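Local coordinates for protein Kif13b (Mus musculus, PDB 5B64) that belongs to the kinesin motor family and probably moves cargo along microtubules, here represented by a non-motor fragment bound to a second protein, at residues Tyr41-Gln46 with Pro65-Arg70; Arg92-Glu97 with Ser110-Ala115. All coordinates share one frame; numbering follows the deposited sequence.

Interaction 1: Tyr41-Gln46 with Pro65-Arg70; sequences YKVTLQ and PAIQVR
The ring of Tyr41 meets Ile67 at its edge, where CD1 lies 3.9 Å from CG2 of the isoleucine, close to the ring plane. Val69 approaches the same ring obliquely: the two side chains run alongside each other, and Tyr41 CE1 comes within 3.8 Å of Val69 CG1, with the second valine methyl beside CD1. Having CG anti to its carbonyl carbon (chi1 -61°), Tyr41 reaches along these methyls, and its hydroxyl hydrogen-bonds to the backbone O of Phe118. The amide of Gln46, at the other end of the contact, lies against Ala66, with NE2 3.5 Å from the alanine CB.

Between these groups the two segments pair as antiparallel strands of a three-stranded sheet, in which 64-71 is the central strand and 40-46 flanks it. The N-to-C axes of the two short segments make 130°, well short of antiparallel, so the pair is strongly twisted. Two hydrogen-bonded pairs, Lys42 with Gln68 and Thr44 with Ala66, hold them together. Lys42 N bonds to Gln68 O at 2.9 Å and Ala66 N to Thr44 O at 2.8 Å; each pair is closed by the return bond.

Tyr41, Val43, Ile67 and Val69 share one face of the sheet, which helices 9-34 and 81-100 cover: Tyr41 packs on Val25 and Met91, Ile67 on Leu84. The opposite face carries Lys42, Thr44, Ala66 and Gln68. There the Lys42 and Gln68 chains extend side by side. Lys42 NZ donates to the O of water 1 at 2.8 Å. Gln68 NE2 adds a weak bond to the same water. Arg70 NH2 stands 4.1 Å from Lys42 NZ, a like-charged pair that Glu40 probably eases through long, weak ion pairs to both residues.

Interaction 2: Arg92-Glu97 with Ser110-Ala115; sequences RDLYQE and SYFKRA
Glu97 and Tyr111 reach for each other from opposite directions between two roughly antiparallel helices; the axes of the two short segments approach no closer than 11.6 Å. Glu97 swings CG away from its backbone N (chi1 -158°) and continues extended, Tyr111 also has CG anti to its N (chi1 167°), and the two long side chains span the gap. The hydroxyl OH of Tyr111 donates to Glu97 OE2 at 2.6 Å, which accepts through its syn lone pair; OE2 lies near the ring plane, yet the carboxylate is turned 66° from the ring.

Alongside this bond Leu94 places its two methyls. CD1 lies 3.6 Å from Tyr111 OH, and CD2 is 3.8 Å from CB of Ala115, the first residue beyond the second helix. Phe112 sets its ring edge toward the backbone O of Leu94; one face carries Tyr111 CD1, and Trp98 meets the ring edge-to-face.

Glu97 OE1 hydrogen-bonds to polar and aromatic side chains of the partner protein, and a basic side chain of that protein bonds to Tyr111 OH. A carboxylate so surrounded is probably ionised, and the intrachain bond becomes part of a polar network that continues into the binding interface.

How the interactions relate
Interaction 1 closes before interaction 2 opens along the chain, and the two remain separate: their centres are 24 Å apart and their nearest atoms about 10 Å. Helix 81-100 connects them. Its Leu84 and Met91 lie against the strand pair, whereas Leu94 and Glu97, further along, meet the segment 110-115. The chain that follows the second helix returns toward the sheet, Pro117 touching Leu94 and Phe118 and Tyr119 meeting Tyr41 and Val69. Interaction 1 lies about 8 Å from the chain's centre and is untouched by the partner protein; interaction 2, about 16 Å out, borders that protein directly, so the helical pair contributes to the binding surface.

Interaction 1: Tyr41-Gln46 with Pro65-Arg70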
ATOM      1  N   TYR B  41      17.404  -5.718   4.972  1.00 65.79           N
ATOM      2  CA  TYR B  41      18.372  -6.181   3.987  1.00 67.14           C
ATOM      3  C   TYR B  41      19.656  -6.553   4.705  1.00 74.49           C
ATOM      4  O   TYR B  41      20.280  -5.716   5.344  1.00 76.90           O
ATOM      5  CB  TYR B  41      18.620  -5.133   2.898  1.00 67.19           C
ATOM      6  CG  TYR B  41      17.371  -4.803   2.115  1.00 75.14           C
ATOM      7  CD1 TYR B  41      16.944  -5.615   1.054  1.00 69.27           C
ATOM      8  CD2 TYR B  41      16.588  -3.694   2.460  1.00 76.25           C
ATOM      9  CE1 TYR B  41      15.780  -5.316   0.354  1.00 64.92           C
ATOM     10  CE2 TYR B  41      15.436  -3.391   1.769  1.00 73.50           C
ATOM     11  CZ  TYR B  41      15.029  -4.202   0.724  1.00 67.43           C
ATOM     12  OH  TYR B  41      13.864  -3.881   0.064  1.00 64.82           O
ATOM     13  N   LYS B  42      20.010  -7.830   4.623  1.00 76.06           N
ATOM     14  CA  LYS B  42      21.218  -8.339   5.236  1.00 78.69           C
ATOM     15  C   LYS B  42      22.145  -8.898   4.157  1.00 73.91           C
ATOM     16  O   LYS B  42      21.693  -9.513   3.195  1.00 77.82           O
ATOM     17  CB  LYS B  42      20.875  -9.452   6.222  1.00 87.12           C
ATOM     18  CG  LYS B  42      20.596  -9.028   7.654  1.00 90.96           C
ATOM     19  CD  LYS B  42      20.416 -10.284   8.507  1.00 98.79           C
ATOM     20  CE  LYS B  42      19.852  -9.979   9.892  1.00105.11           C
ATOM     21  NZ  LYS B  42      19.441 -11.232  10.603  1.00106.43           N
ATOM     22  N   VAL B  43      23.445  -8.694   4.327  1.00 66.76           N
ATOM     23  CA  VAL B  43      24.416  -9.220   3.385  1.00 67.74           C
ATOM     24  C   VAL B  43      24.900 -10.627   3.792  1.00 71.03           C
ATOM     25  O   VAL B  43      25.334 -10.846   4.934  1.00 74.50           O
ATOM     26  CB  VAL B  43      25.610  -8.246   3.212  1.00 54.54           C
ATOM     27  CG1 VAL B  43      26.669  -8.829   2.269  1.00 56.58           C
ATOM     28  CG2 VAL B  43      25.128  -6.887   2.718  1.00 47.22           C
ATOM     29  N   THR B  44      24.781 -11.573   2.857  1.00 63.96           N
ATOM     30  CA  THR B  44      25.337 -12.915   3.002  1.00 68.68           C
ATOM     31  C   THR B  44      26.175 -13.300   1.793  1.00 73.92           C
ATOM     32  O   THR B  44      26.421 -12.512   0.883  1.00 67.72           O
ATOM     33  CB  THR B  44      24.252 -13.999   3.073  1.00 73.02           C
ATOM     34  OG1 THR B  44      22.973 -13.450   2.708  1.00 71.40           O
ATOM     35  CG2 THR B  44      24.219 -14.676   4.454  1.00 76.25           C
ATOM     36  N   LEU B  45      26.584 -14.555   1.769  1.00 87.23           N
ATOM     37  CA  LEU B  45      27.271 -15.074   0.606  1.00 86.54           C
ATOM     38  C   LEU B  45      26.392 -16.000  -0.221  1.00 92.37           C
ATOM     39  O   LEU B  45      25.386 -16.551   0.247  1.00 96.06           O
ATOM     40  CB  LEU B  45      28.538 -15.799   1.030  1.00 73.03           C
ATOM     41  CG  LEU B  45      29.531 -14.880   1.745  1.00 70.79           C
ATOM     42  CD1 LEU B  45      30.872 -15.590   1.935  1.00 75.06           C
ATOM     43  CD2 LEU B  45      29.709 -13.522   1.055  1.00 59.34           C
ATOM     44  N   GLN B  46      26.766 -16.138  -1.479  1.00 90.22           N
ATOM     45  CA  GLN B  46      26.301 -17.269  -2.245  1.00 91.41           C
ATOM     46  C   GLN B  46      27.393 -17.681  -3.214  1.00 85.84           C
ATOM     47  O   GLN B  46      28.341 -16.934  -3.476  1.00 87.11           O
ATOM     48  CB  GLN B  46      24.969 -16.992  -2.956  1.00 88.16           C
ATOM     49  CG  GLN B  46      25.038 -16.063  -4.169  1.00 89.59           C
ATOM     50  CD  GLN B  46      23.642 -15.749  -4.731  1.00 89.32           C
ATOM     51  OE1 GLN B  46      22.708 -16.554  -4.597  1.00 91.76           O
ATOM     52  NE2 GLN B  46      23.492 -14.570  -5.342  1.00 75.70           N
ATOM     53  N   PRO B  65      28.778 -11.563  -2.819  1.00 74.28           N
ATOM     54  CA  PRO B  65      27.673 -11.197  -1.928  1.00 68.57           C
ATOM     55  C   PRO B  65      26.279 -11.436  -2.508  1.00 64.90           C
ATOM     56  O   PRO B  65      26.023 -11.279  -3.710  1.00 72.52           O
ATOM     57  CB  PRO B  65      27.900  -9.701  -1.678  1.00 66.12           C
ATOM     58  CG  PRO B  65      29.322  -9.455  -2.044  1.00 67.19           C
ATOM     59  CD  PRO B  65      29.661 -10.423  -3.116  1.00 68.98           C
ATOM     60  N   ALA B  66      25.377 -11.833  -1.619  1.00 59.98           N
ATOM     61  CA  ALA B  66      23.953 -11.923  -1.924  1.00 63.41           C
ATOM     62  C   ALA B  66      23.178 -11.236  -0.797  1.00 65.03           C
ATOM     63  O   ALA B  66      23.738 -10.923   0.264  1.00 68.64           O
ATOM     64  CB  ALA B  66      23.510 -13.384  -2.092  1.00 58.74           C
ATOM     65  N   ILE B  67      21.897 -10.994  -1.029  1.00 62.24           N
ATOM     66  CA  ILE B  67      21.122 -10.153  -0.141  1.00 61.69           C
ATOM     67  C   ILE B  67      19.956 -10.910   0.458  1.00 63.36           C
ATOM     68  O   ILE B  67      19.063 -11.382  -0.266  1.00 61.73           O
ATOM     69  CB  ILE B  67      20.561  -8.928  -0.887  1.00 64.54           C
ATOM     70  CG1 ILE B  67      21.675  -8.200  -1.646  1.00 55.90           C
ATOM     71  CG2 ILE B  67      19.803  -8.025   0.081  1.00 55.19           C
ATOM     72  CD1 ILE B  67      22.795  -7.714  -0.781  1.00 55.34           C
ATOM     73  N   GLN B  68      19.963 -11.021   1.781  1.00 61.89           N
ATOM     74  CA  GLN B  68      18.845 -11.623   2.473  1.00 72.07           C
ATOM     75  C   GLN B  68      17.791 -10.563   2.700  1.00 67.32           C
ATOM     76  O   GLN B  68      18.060  -9.532   3.306  1.00 63.79           O
ATOM     77  CB  GLN B  68      19.267 -12.232   3.800  1.00 82.81           C
ATOM     78  CG  GLN B  68      18.069 -12.642   4.637  1.00 94.08           C
ATOM     79  CD  GLN B  68      18.444 -13.570   5.766  1.00101.19           C
ATOM     80  OE1 GLN B  68      18.842 -14.715   5.533  1.00 95.06           O
ATOM     81  NE2 GLN B  68      18.321 -13.086   7.004  1.00107.60           N
ATOM     82  N   VAL B  69      16.596 -10.829   2.192  1.00 64.09           N
ATOM     83  CA  VAL B  69      15.519  -9.866   2.205  1.00 67.48           C
ATOM     84  C   VAL B  69      14.427 -10.387   3.138  1.00 76.55           C
ATOM     85  O   VAL B  69      13.855 -11.452   2.911  1.00 80.68           O
ATOM     86  CB  VAL B  69      14.966  -9.637   0.778  1.00 67.55           C
ATOM     87  CG1 VAL B  69      13.873  -8.586   0.793  1.00 62.41           C
ATOM     88  CG2 VAL B  69      16.082  -9.236  -0.178  1.00 58.75           C
ATOM     89  N   ARG B  70      14.162  -9.654   4.211  1.00 77.32           N
ATOM     90  CA  ARG B  70      13.179 -10.106   5.178  1.00 79.85           C
ATOM     91  C   ARG B  70      12.074  -9.069   5.379  1.00 77.30           C
ATOM     92  O   ARG B  70      12.343  -7.868   5.520  1.00 68.94           O
ATOM     93  CB  ARG B  70      13.845 -10.472   6.509  1.00 83.70           C
ATOM     94  CG  ARG B  70      13.036 -11.471   7.331  1.00 99.21           C
ATOM     95  CD  ARG B  70      13.507 -11.556   8.782  1.00111.07           C
ATOM     96  NE  ARG B  70      14.867 -12.074   8.911  1.00120.20           N
ATOM     97  CZ  ARG B  70      15.165 -13.342   9.187  1.00128.07           C
ATOM     98  NH1 ARG B  70      14.196 -14.232   9.364  1.00131.30           N
ATOM     99  NH2 ARG B  70      16.434 -13.721   9.291  1.00129.87           N
TER
HETATM  100  O   HOH W   1      19.148 -14.019  10.209  1.00 93.96           O

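Interaction 2: Arg92-Glu97 with Ser110-Ala115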
ATOM      1  N   ARG B  92      14.680   4.324  -5.675  1.00 64.77           N
ATOM      2  CA  ARG B  92      15.022   5.738  -5.859  1.00 64.59           C
ATOM      3  C   ARG B  92      13.968   6.521  -6.643  1.00 63.19           C
ATOM      4  O   ARG B  92      13.561   7.597  -6.213  1.00 64.04           O
ATOM      5  CB  ARG B  92      16.381   5.881  -6.537  1.00 60.33           C
ATOM      6  CG  ARG B  92      17.523   5.340  -5.703  1.00 57.04           C
ATOM      7  CD  ARG B  92      18.843   5.428  -6.444  1.00 60.48           C
ATOM      8  NE  ARG B  92      19.909   4.753  -5.711  1.00 60.94           N
ATOM      9  CZ  ARG B  92      20.729   3.850  -6.231  1.00 62.92           C
ATOM     10  NH1 ARG B  92      20.635   3.507  -7.512  1.00 63.04           N
ATOM     11  NH2 ARG B  92      21.660   3.298  -5.465  1.00 66.51           N
ATOM     12  N   ASP B  93      13.534   5.973  -7.777  1.00 64.45           N
ATOM     13  CA  ASP B  93      12.433   6.538  -8.568  1.00 62.82           C
ATOM     14  C   ASP B  93      11.176   6.727  -7.759  1.00 67.11           C
ATOM     15  O   ASP B  93      10.605   7.821  -7.759  1.00 73.16           O
ATOM     16  CB  ASP B  93      12.083   5.647  -9.754  1.00 60.32           C
ATOM     17  CG  ASP B  93      13.100   5.738 -10.875  1.00 79.76           C
ATOM     18  OD1 ASP B  93      14.008   6.599 -10.786  1.00 83.02           O
ATOM     19  OD2 ASP B  93      12.989   4.949 -11.848  1.00 87.59           O
ATOM     20  N   LEU B  94      10.745   5.660  -7.078  1.00 58.20           N
ATOM     21  CA  LEU B  94       9.493   5.684  -6.317  1.00 60.82           C
ATOM     22  C   LEU B  94       9.589   6.706  -5.184  1.00 66.94           C
ATOM     23  O   LEU B  94       8.652   7.462  -4.909  1.00 67.04           O
ATOM     24  CB  LEU B  94       9.183   4.308  -5.742  1.00 56.60           C
ATOM     25  CG  LEU B  94       7.773   4.126  -5.172  1.00 59.72           C
ATOM     26  CD1 LEU B  94       6.708   4.337  -6.250  1.00 52.66           C
ATOM     27  CD2 LEU B  94       7.606   2.745  -4.507  1.00 60.03           C
ATOM     28  N   TYR B  95      10.756   6.736  -4.559  1.00 61.60           N
ATOM     29  CA  TYR B  95      11.030   7.678  -3.495  1.00 63.47           C
ATOM     30  C   TYR B  95      10.928   9.135  -3.959  1.00 65.25           C
ATOM     31  O   TYR B  95      10.279   9.959  -3.314  1.00 63.29           O
ATOM     32  CB  TYR B  95      12.422   7.410  -2.930  1.00 58.45           C
ATOM     33  CG  TYR B  95      12.756   8.289  -1.771  1.00 60.17           C
ATOM     34  CD1 TYR B  95      12.277   8.001  -0.496  1.00 59.57           C
ATOM     35  CD2 TYR B  95      13.550   9.421  -1.941  1.00 65.22           C
ATOM     36  CE1 TYR B  95      12.598   8.815   0.592  1.00 62.20           C
ATOM     37  CE2 TYR B  95      13.860  10.248  -0.864  1.00 67.28           C
ATOM     38  CZ  TYR B  95      13.382   9.938   0.400  1.00 67.57           C
ATOM     39  OH  TYR B  95      13.694  10.754   1.469  1.00 78.19           O
ATOM     40  N   GLN B  96      11.583   9.453  -5.070  1.00 62.81           N
ATOM     41  CA  GLN B  96      11.579  10.818  -5.572  1.00 63.43           C
ATOM     42  C   GLN B  96      10.175  11.170  -6.037  1.00 64.49           C
ATOM     43  O   GLN B  96       9.732  12.302  -5.901  1.00 67.52           O
ATOM     44  CB  GLN B  96      12.583  10.982  -6.706  1.00 52.75           C
ATOM     45  CG  GLN B  96      12.628  12.379  -7.264  1.00 75.97           C
ATOM     46  CD  GLN B  96      13.612  12.510  -8.419  1.00 87.32           C
ATOM     47  OE1 GLN B  96      13.683  11.642  -9.299  1.00 90.61           O
ATOM     48  NE2 GLN B  96      14.382  13.594  -8.420  1.00 93.04           N
ATOM     49  N   GLU B  97       9.468  10.183  -6.574  1.00 64.69           N
ATOM     50  CA  GLU B  97       8.084  10.385  -6.959  1.00 66.20           C
ATOM     51  C   GLU B  97       7.227  10.711  -5.729  1.00 70.96           C
ATOM     52  O   GLU B  97       6.364  11.585  -5.772  1.00 74.63           O
ATOM     53  CB  GLU B  97       7.531   9.160  -7.695  1.00 57.75           C
ATOM     54  CG  GLU B  97       6.338   9.500  -8.557  1.00 61.69           C
ATOM     55  CD  GLU B  97       5.583   8.282  -9.080  1.00 66.73           C
ATOM     56  OE1 GLU B  97       4.474   8.468  -9.657  1.00 74.26           O
ATOM     57  OE2 GLU B  97       6.091   7.154  -8.915  1.00 55.08           O
ATOM     58  N   SER B 110      -3.401   5.051  -2.885  1.00 61.42           N
ATOM     59  CA  SER B 110      -3.366   3.636  -3.256  1.00 56.22           C
ATOM     60  C   SER B 110      -2.139   3.296  -4.107  1.00 54.21           C
ATOM     61  O   SER B 110      -1.511   2.253  -3.924  1.00 51.85           O
ATOM     62  CB  SER B 110      -4.642   3.233  -3.991  1.00 54.74           C
ATOM     63  OG  SER B 110      -4.688   1.820  -4.186  1.00 58.44           O
ATOM     64  N   TYR B 111      -1.805   4.189  -5.033  1.00 50.50           N
ATOM     65  CA  TYR B 111      -0.652   3.996  -5.872  1.00 49.01           C
ATOM     66  C   TYR B 111       0.610   3.742  -5.033  1.00 59.38           C
ATOM     67  O   TYR B 111       1.318   2.776  -5.267  1.00 71.24           O
ATOM     68  CB  TYR B 111      -0.469   5.165  -6.849  1.00 53.95           C
ATOM     69  CG  TYR B 111       0.895   5.141  -7.503  1.00 67.86           C
ATOM     70  CD1 TYR B 111       1.991   5.746  -6.888  1.00 65.84           C
ATOM     71  CD2 TYR B 111       1.102   4.473  -8.707  1.00 69.03           C
ATOM     72  CE1 TYR B 111       3.236   5.703  -7.452  1.00 66.90           C
ATOM     73  CE2 TYR B 111       2.356   4.433  -9.289  1.00 67.82           C
ATOM     74  CZ  TYR B 111       3.421   5.052  -8.654  1.00 67.65           C
ATOM     75  OH  TYR B 111       4.688   5.026  -9.205  1.00 66.03           O
ATOM     76  N   PHE B 112       0.884   4.601  -4.059  1.00 65.21           N
ATOM     77  CA  PHE B 112       2.050   4.416  -3.191  1.00 65.24           C
ATOM     78  C   PHE B 112       1.909   3.203  -2.268  1.00 70.28           C
ATOM     79  O   PHE B 112       2.898   2.517  -1.988  1.00 69.79           O
ATOM     80  CB  PHE B 112       2.400   5.705  -2.407  1.00 54.19           C
ATOM     81  CG  PHE B 112       2.963   6.799  -3.285  1.00 59.65           C
ATOM     82  CD1 PHE B 112       4.262   6.712  -3.783  1.00 57.58           C
ATOM     83  CD2 PHE B 112       2.176   7.880  -3.672  1.00 60.08           C
ATOM     84  CE1 PHE B 112       4.772   7.704  -4.637  1.00 59.48           C
ATOM     85  CE2 PHE B 112       2.683   8.892  -4.520  1.00 56.84           C
ATOM     86  CZ  PHE B 112       3.983   8.798  -5.005  1.00 56.36           C
ATOM     87  N   LYS B 113       0.689   2.926  -1.809  1.00 68.25           N
ATOM     88  CA  LYS B 113       0.487   1.791  -0.913  1.00 67.27           C
ATOM     89  C   LYS B 113       0.837   0.480  -1.619  1.00 63.87           C
ATOM     90  O   LYS B 113       1.477  -0.397  -1.042  1.00 60.22           O
ATOM     91  CB  LYS B 113      -0.953   1.732  -0.380  1.00 68.87           C
ATOM     92  CG  LYS B 113      -1.203   0.498   0.508  1.00 79.33           C
ATOM     93  CD  LYS B 113      -2.688   0.266   0.808  1.00 89.45           C
ATOM     94  CE  LYS B 113      -3.223  -1.064   0.224  1.00 93.79           C
ATOM     95  NZ  LYS B 113      -3.056  -2.287   1.100  1.00 93.44           N
ATOM     96  N   ARG B 114       0.412   0.359  -2.873  1.00 58.74           N
ATOM     97  CA  ARG B 114       0.545  -0.881  -3.606  1.00 49.52           C
ATOM     98  C   ARG B 114       1.919  -1.066  -4.244  1.00 60.60           C
ATOM     99  O   ARG B 114       2.295  -2.191  -4.560  1.00 72.71           O
ATOM    100  CB  ARG B 114      -0.561  -0.994  -4.666  1.00 43.93           C
ATOM    101  CG  ARG B 114      -1.932  -1.029  -4.083  1.00 49.51           C
ATOM    102  CD  ARG B 114      -2.983  -1.368  -5.099  1.00 57.73           C
ATOM    103  NE  ARG B 114      -3.088  -2.798  -5.404  1.00 58.95           N
ATOM    104  CZ  ARG B 114      -3.702  -3.697  -4.636  1.00 59.20           C
ATOM    105  NH1 ARG B 114      -4.246  -3.343  -3.467  1.00 47.89           N
ATOM    106  NH2 ARG B 114      -3.760  -4.965  -5.033  1.00 63.45           N
ATOM    107  N   ALA B 115       2.669   0.019  -4.438  1.00 67.17           N
ATOM    108  CA  ALA B 115       3.935  -0.079  -5.151  1.00 68.99           C
ATOM    109  C   ALA B 115       5.035  -0.633  -4.250  1.00 76.14           C
ATOM    110  O   ALA B 115       5.494   0.039  -3.321  1.00 80.83           O
ATOM    111  CB  ALA B 115       4.342   1.280  -5.775  1.00 49.39           C
TER